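Local coordinates for Alpha/beta hydrolase family protein (Bacillus anthracis, PDB 3OOS), which probably hydrolyses a substrate not yet identified, as a member of the alpha/beta hydrolase fold family, at residues Thr29-Thr41 / Val52-Asp64. Sequence-based numbering, arbitrary orientation.
Sequences THLYSEYNDNGNT and VYLVNLKGCGNSD. With SO4 (sulfate ion), chain B.
Leu-54, on strand 51-55, sets its CD1 methyl over the centre of one face of the Tyr-35 ring, a CH-pi contact of 3.6 Å to the centroid. Its other methyl, CD2, packs on the backbone of Gly-39. Next, the carbonyl of Val-55 sits at the edge of the same ring, near its plane, and accepts a 2.7 Å hydrogen bond from Thr-29 OG1 to Val-55 O, the hydroxyl tilted 30° from the carbonyl plane. OG1 is anti to the Thr-29 backbone N (chi1 -163°), which turns it to that oxygen. The Asn-56 amide sits against the backbone N and O of Tyr-35. Leu-57 brings CD1 to 3.3 Å from His-30 O, while its backbone N donates to a water within hydrogen-bonding distance of Ser-33 O and Val-55 O. A second water links Gly-59 O to Glu-34 OE1. Where the type II turn Leu-57 to Cys-60 meets the type II' turn Cys-60 to Ser-63, Cys-60 CB packs on Glu-34 CB, and Gly-61 N gives Glu-34 OE1 a straight bond of 2.8 Å (168°) on the anti side of the carboxylate. Beyond, His-30 NE2 and Tyr-32 OH hold a sulfate that Ser-99 of the probable nucleophile elbow also binds. Polar grips on Val-55 O and Glu-34 OE1, with Leu-54 on Tyr-35 as the apolar side, thus join the loops beside the probable active-site pocket.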
loop_
_atom_site.group_PDB
_atom_site.type_symbol
_atom_site.label_atom_id
_atom_site.label_comp_id
_atom_site.label_asym_id
_atom_site.label_seq_id
_atom_site.Cartn_x
_atom_site.Cartn_y
_atom_site.Cartn_z
ATOM N N THR A 29 0.932 4.899 -3.778
ATOM C CA THR A 29 0.762 3.767 -4.682
ATOM C C THR A 29 0.739 2.470 -3.884
ATOM O O THR A 29 0.824 2.491 -2.654
ATOM C CB THR A 29 1.820 3.759 -5.835
ATOM O OG1 THR A 29 1.387 2.888 -6.887
ATOM C CG2 THR A 29 3.195 3.330 -5.341
ATOM N N HIS A 30 0.596 1.356 -4.588
ATOM C CA HIS A 30 0.597 0.042 -3.977
ATOM C C HIS A 30 1.507 -0.845 -4.811
ATOM O O HIS A 30 1.789 -0.530 -5.962
ATOM C CB HIS A 30 -0.821 -0.524 -3.943
ATOM C CG HIS A 30 -0.935 -1.805 -3.185
ATOM N ND1 HIS A 30 -0.922 -3.038 -3.800
ATOM C CD2 HIS A 30 -1.038 -2.047 -1.857
ATOM C CE1 HIS A 30 -1.023 -3.985 -2.884
ATOM N NE2 HIS A 30 -1.096 -3.408 -1.697
ATOM N N LEU A 31 1.971 -1.945 -4.233
ATOM C CA LEU A 31 2.942 -2.798 -4.910
ATOM C C LEU A 31 2.366 -3.612 -6.072
ATOM O O LEU A 31 3.094 -3.962 -7.002
ATOM C CB LEU A 31 3.634 -3.721 -3.904
ATOM C CG LEU A 31 4.913 -4.405 -4.383
ATOM C CD1 LEU A 31 5.943 -3.380 -4.856
ATOM C CD2 LEU A 31 5.471 -5.258 -3.265
ATOM N N TYR A 32 1.071 -3.917 -6.025
ATOM C CA TYR A 32 0.461 -4.737 -7.078
ATOM C C TYR A 32 -1.017 -4.441 -7.312
ATOM O O TYR A 32 -1.846 -5.349 -7.351
ATOM C CB TYR A 32 0.706 -6.241 -6.838
ATOM C CG TYR A 32 0.576 -6.709 -5.404
ATOM C CD1 TYR A 32 -0.677 -6.923 -4.828
ATOM C CD2 TYR A 32 1.709 -6.967 -4.633
ATOM C CE1 TYR A 32 -0.797 -7.363 -3.515
ATOM C CE2 TYR A 32 1.599 -7.412 -3.317
ATOM C CZ TYR A 32 0.343 -7.603 -2.766
ATOM O OH TYR A 32 0.223 -8.039 -1.464
ATOM N N SER A 33 -1.332 -3.162 -7.483
ATOM C CA SER A 33 -2.703 -2.720 -7.741
ATOM C C SER A 33 -2.745 -1.691 -8.857
ATOM O O SER A 33 -1.800 -0.924 -9.044
ATOM C CB SER A 33 -3.323 -2.103 -6.486
ATOM O OG SER A 33 -3.333 -3.015 -5.411
ATOM N N GLU A 34 -3.852 -1.670 -9.592
ATOM C CA GLU A 34 -4.061 -0.632 -10.596
ATOM C C GLU A 34 -5.299 0.197 -10.288
ATOM O O GLU A 34 -6.325 -0.333 -9.874
ATOM C CB GLU A 34 -4.115 -1.215 -12.013
ATOM C CG GLU A 34 -5.219 -2.240 -12.259
ATOM C CD GLU A 34 -5.103 -2.919 -13.614
ATOM O OE1 GLU A 34 -4.253 -2.514 -14.437
ATOM O OE2 GLU A 34 -5.873 -3.864 -13.859
ATOM N N TYR A 35 -5.177 1.503 -10.494
ATOM C CA TYR A 35 -6.202 2.466 -10.127
ATOM C C TYR A 35 -6.871 3.089 -11.348
ATOM O O TYR A 35 -6.355 3.016 -12.464
ATOM C CB TYR A 35 -5.580 3.581 -9.281
ATOM C CG TYR A 35 -4.825 3.105 -8.062
ATOM C CD1 TYR A 35 -5.505 2.675 -6.923
ATOM C CD2 TYR A 35 -3.430 3.102 -8.038
ATOM C CE1 TYR A 35 -4.818 2.245 -5.795
ATOM C CE2 TYR A 35 -2.731 2.675 -6.913
ATOM C CZ TYR A 35 -3.433 2.248 -5.797
ATOM O OH TYR A 35 -2.756 1.829 -4.674
ATOM N N ASN A 36 -8.030 3.697 -11.119
ATOM C CA ASN A 36 -8.698 4.517 -12.124
ATOM C C ASN A 36 -9.161 5.824 -11.480
ATOM O O ASN A 36 -8.858 6.071 -10.311
ATOM C CB ASN A 36 -9.848 3.748 -12.790
ATOM C CG ASN A 36 -10.911 3.302 -11.805
ATOM O OD1 ASN A 36 -11.348 4.073 -10.953
ATOM N ND2 ASN A 36 -11.349 2.050 -11.931
ATOM N N ASP A 37 -9.890 6.652 -12.224
ATOM C CA ASP A 37 -10.235 7.992 -11.735
ATOM C C ASP A 37 -11.291 8.046 -10.620
ATOM O O ASP A 37 -11.659 9.131 -10.168
ATOM C CB ASP A 37 -10.566 8.949 -12.894
ATOM C CG ASP A 37 -11.851 8.592 -13.627
ATOM O OD1 ASP A 37 -12.575 7.661 -13.214
ATOM O OD2 ASP A 37 -12.144 9.271 -14.632
ATOM N N ASN A 38 -11.761 6.884 -10.166
ATOM C CA ASN A 38 -12.538 6.818 -8.926
ATOM C C ASN A 38 -11.658 7.105 -7.715
ATOM O O ASN A 38 -12.159 7.387 -6.627
ATOM C CB ASN A 38 -13.199 5.449 -8.755
ATOM C CG ASN A 38 -14.328 5.223 -9.739
ATOM O OD1 ASN A 38 -14.299 4.277 -10.525
ATOM N ND2 ASN A 38 -15.326 6.094 -9.706
ATOM N N GLY A 39 -10.346 7.030 -7.920
ATOM C CA GLY A 39 -9.388 7.198 -6.837
ATOM C C GLY A 39 -9.330 5.959 -5.970
ATOM O O GLY A 39 -9.524 4.842 -6.450
ATOM N N ASN A 40 -9.077 6.159 -4.681
ATOM C CA ASN A 40 -8.819 5.055 -3.774
ATOM C C ASN A 40 -9.095 5.475 -2.334
ATOM O O ASN A 40 -8.796 6.604 -1.951
ATOM C CB ASN A 40 -7.366 4.597 -3.943
ATOM C CG ASN A 40 -6.959 3.566 -2.924
ATOM O OD1 ASN A 40 -6.316 3.892 -1.928
ATOM N ND2 ASN A 40 -7.340 2.315 -3.158
ATOM N N THR A 41 -9.653 4.564 -1.541
ATOM C CA THR A 41 -10.124 4.901 -0.192
ATOM C C THR A 41 -9.006 5.114 0.835
ATOM O O THR A 41 -9.223 5.767 1.855
ATOM C CB THR A 41 -11.136 3.869 0.345
ATOM O OG1 THR A 41 -10.587 2.556 0.224
ATOM C CG2 THR A 41 -12.446 3.950 -0.426
ATOM N N VAL A 52 -2.312 14.882 -3.723
ATOM C CA VAL A 52 -2.048 13.442 -3.791
ATOM C C VAL A 52 -1.859 12.949 -5.219
ATOM O O VAL A 52 -2.730 13.137 -6.068
ATOM C CB VAL A 52 -3.155 12.628 -3.072
ATOM C CG1 VAL A 52 -2.851 11.129 -3.124
ATOM C CG2 VAL A 52 -3.293 13.092 -1.626
ATOM N N TYR A 53 -0.704 12.329 -5.456
ATOM C CA TYR A 53 -0.366 11.710 -6.732
ATOM C C TYR A 53 -0.530 10.204 -6.592
ATOM O O TYR A 53 0.335 9.521 -6.032
ATOM C CB TYR A 53 1.074 12.069 -7.134
ATOM C CG TYR A 53 1.251 13.540 -7.437
ATOM C CD1 TYR A 53 1.439 14.470 -6.407
ATOM C CD2 TYR A 53 1.217 14.006 -8.746
ATOM C CE1 TYR A 53 1.591 15.827 -6.684
ATOM C CE2 TYR A 53 1.364 15.357 -9.032
ATOM C CZ TYR A 53 1.553 16.261 -7.999
ATOM O OH TYR A 53 1.697 17.600 -8.278
ATOM N N LEU A 54 -1.661 9.704 -7.083
ATOM C CA LEU A 54 -1.993 8.282 -7.023
ATOM C C LEU A 54 -1.476 7.608 -8.291
ATOM O O LEU A 54 -2.058 7.764 -9.364
ATOM C CB LEU A 54 -3.509 8.100 -6.874
ATOM C CG LEU A 54 -4.077 6.679 -6.776
ATOM C CD1 LEU A 54 -3.588 5.972 -5.517
ATOM C CD2 LEU A 54 -5.604 6.725 -6.811
ATOM N N VAL A 55 -0.376 6.869 -8.154
ATOM C CA VAL A 55 0.389 6.382 -9.304
ATOM C C VAL A 55 0.049 4.950 -9.727
ATOM O O VAL A 55 -0.035 4.040 -8.898
ATOM C CB VAL A 55 1.915 6.493 -9.039
ATOM C CG1 VAL A 55 2.731 5.998 -10.239
ATOM C CG2 VAL A 55 2.290 7.929 -8.696
ATOM N N ASN A 56 -0.148 4.774 -11.032
ATOM C CA ASN A 56 -0.152 3.451 -11.650
ATOM C C ASN A 56 1.273 3.065 -12.044
ATOM O O ASN A 56 1.899 3.720 -12.884
ATOM C CB ASN A 56 -1.092 3.413 -12.869
ATOM C CG ASN A 56 -2.527 3.048 -12.503
ATOM O OD1 ASN A 56 -3.474 3.376 -13.231
ATOM N ND2 ASN A 56 -2.694 2.360 -11.385
ATOM N N LEU A 57 1.792 2.013 -11.416
ATOM C CA LEU A 57 3.162 1.568 -11.665
ATOM C C LEU A 57 3.280 0.856 -13.012
ATOM O O LEU A 57 2.285 0.686 -13.720
ATOM C CB LEU A 57 3.645 0.663 -10.529
ATOM C CG LEU A 57 3.720 1.313 -9.144
ATOM C CD1 LEU A 57 4.107 0.281 -8.101
ATOM C CD2 LEU A 57 4.688 2.492 -9.142
ATOM N N LYS A 58 4.503 0.468 -13.370
ATOM C CA LYS A 58 4.742 -0.341 -14.565
ATOM C C LYS A 58 3.808 -1.550 -14.533
ATOM O O LYS A 58 3.694 -2.225 -13.508
ATOM C CB LYS A 58 6.209 -0.787 -14.606
ATOM C CG LYS A 58 6.723 -1.304 -15.955
ATOM C CD LYS A 58 7.009 -0.171 -16.961
ATOM C CE LYS A 58 8.167 0.735 -16.552
ATOM N NZ LYS A 58 9.491 0.068 -16.671
ATOM N N GLY A 59 3.118 -1.795 -15.643
ATOM C CA GLY A 59 2.187 -2.919 -15.747
ATOM C C GLY A 59 0.788 -2.657 -15.205
ATOM O O GLY A 59 -0.042 -3.568 -15.168
ATOM N N CYS A 60 0.522 -1.414 -14.798
ATOM C CA CYS A 60 -0.759 -1.045 -14.179
ATOM C C CYS A 60 -1.503 -0.011 -15.004
ATOM O O CYS A 60 -0.915 0.983 -15.434
ATOM C CB CYS A 60 -0.528 -0.460 -12.786
ATOM S SG CYS A 60 0.361 -1.533 -11.673
ATOM N N GLY A 61 -2.800 -0.233 -15.202
ATOM C CA GLY A 61 -3.640 0.720 -15.925
ATOM C C GLY A 61 -3.071 1.089 -17.282
ATOM O O GLY A 61 -2.707 0.216 -18.073
ATOM N N ASN A 62 -2.976 2.387 -17.543
ATOM C CA ASN A 62 -2.460 2.865 -18.824
ATOM C C ASN A 62 -0.980 3.245 -18.808
ATOM O O ASN A 62 -0.474 3.825 -19.771
ATOM C CB ASN A 62 -3.334 4.002 -19.365
ATOM C CG ASN A 62 -4.733 3.534 -19.704
ATOM O OD1 ASN A 62 -4.916 2.667 -20.562
ATOM N ND2 ASN A 62 -5.730 4.089 -19.021
ATOM N N SER A 63 -0.283 2.901 -17.725
ATOM C CA SER A 63 1.170 3.038 -17.693
ATOM C C SER A 63 1.806 2.008 -18.630
ATOM O O SER A 63 1.160 1.028 -19.024
ATOM C CB SER A 63 1.705 2.879 -16.268
ATOM O OG SER A 63 1.143 3.859 -15.409
ATOM N N ASP A 64 3.062 2.243 -19.000
ATOM C CA ASP A 64 3.812 1.305 -19.835
ATOM C C ASP A 64 3.884 -0.071 -19.188
ATOM O O ASP A 64 3.888 -0.188 -17.960
ATOM C CB ASP A 64 5.238 1.804 -20.060
ATOM C CG ASP A 64 5.319 2.951 -21.050
ATOM O OD1 ASP A 64 4.307 3.286 -21.709
ATOM O OD2 ASP A 64 6.423 3.518 -21.171
HETATM S S SO4 B . -2.317 -6.105 0.248
HETATM O O1 SO4 B . -2.132 -7.403 -0.392
HETATM O O2 SO4 B . -2.776 -6.304 1.616
HETATM O O3 SO4 B . -1.055 -5.375 0.227
HETATM O O4 SO4 B . -3.322 -5.347 -0.497
HETATM O O HOH W 1 0.134 1.006 -9.222
HETATM O O HOH W 2 -2.691 -4.295 -15.719
HETATM O O HOH W 3 -5.235 -2.135 -17.558
#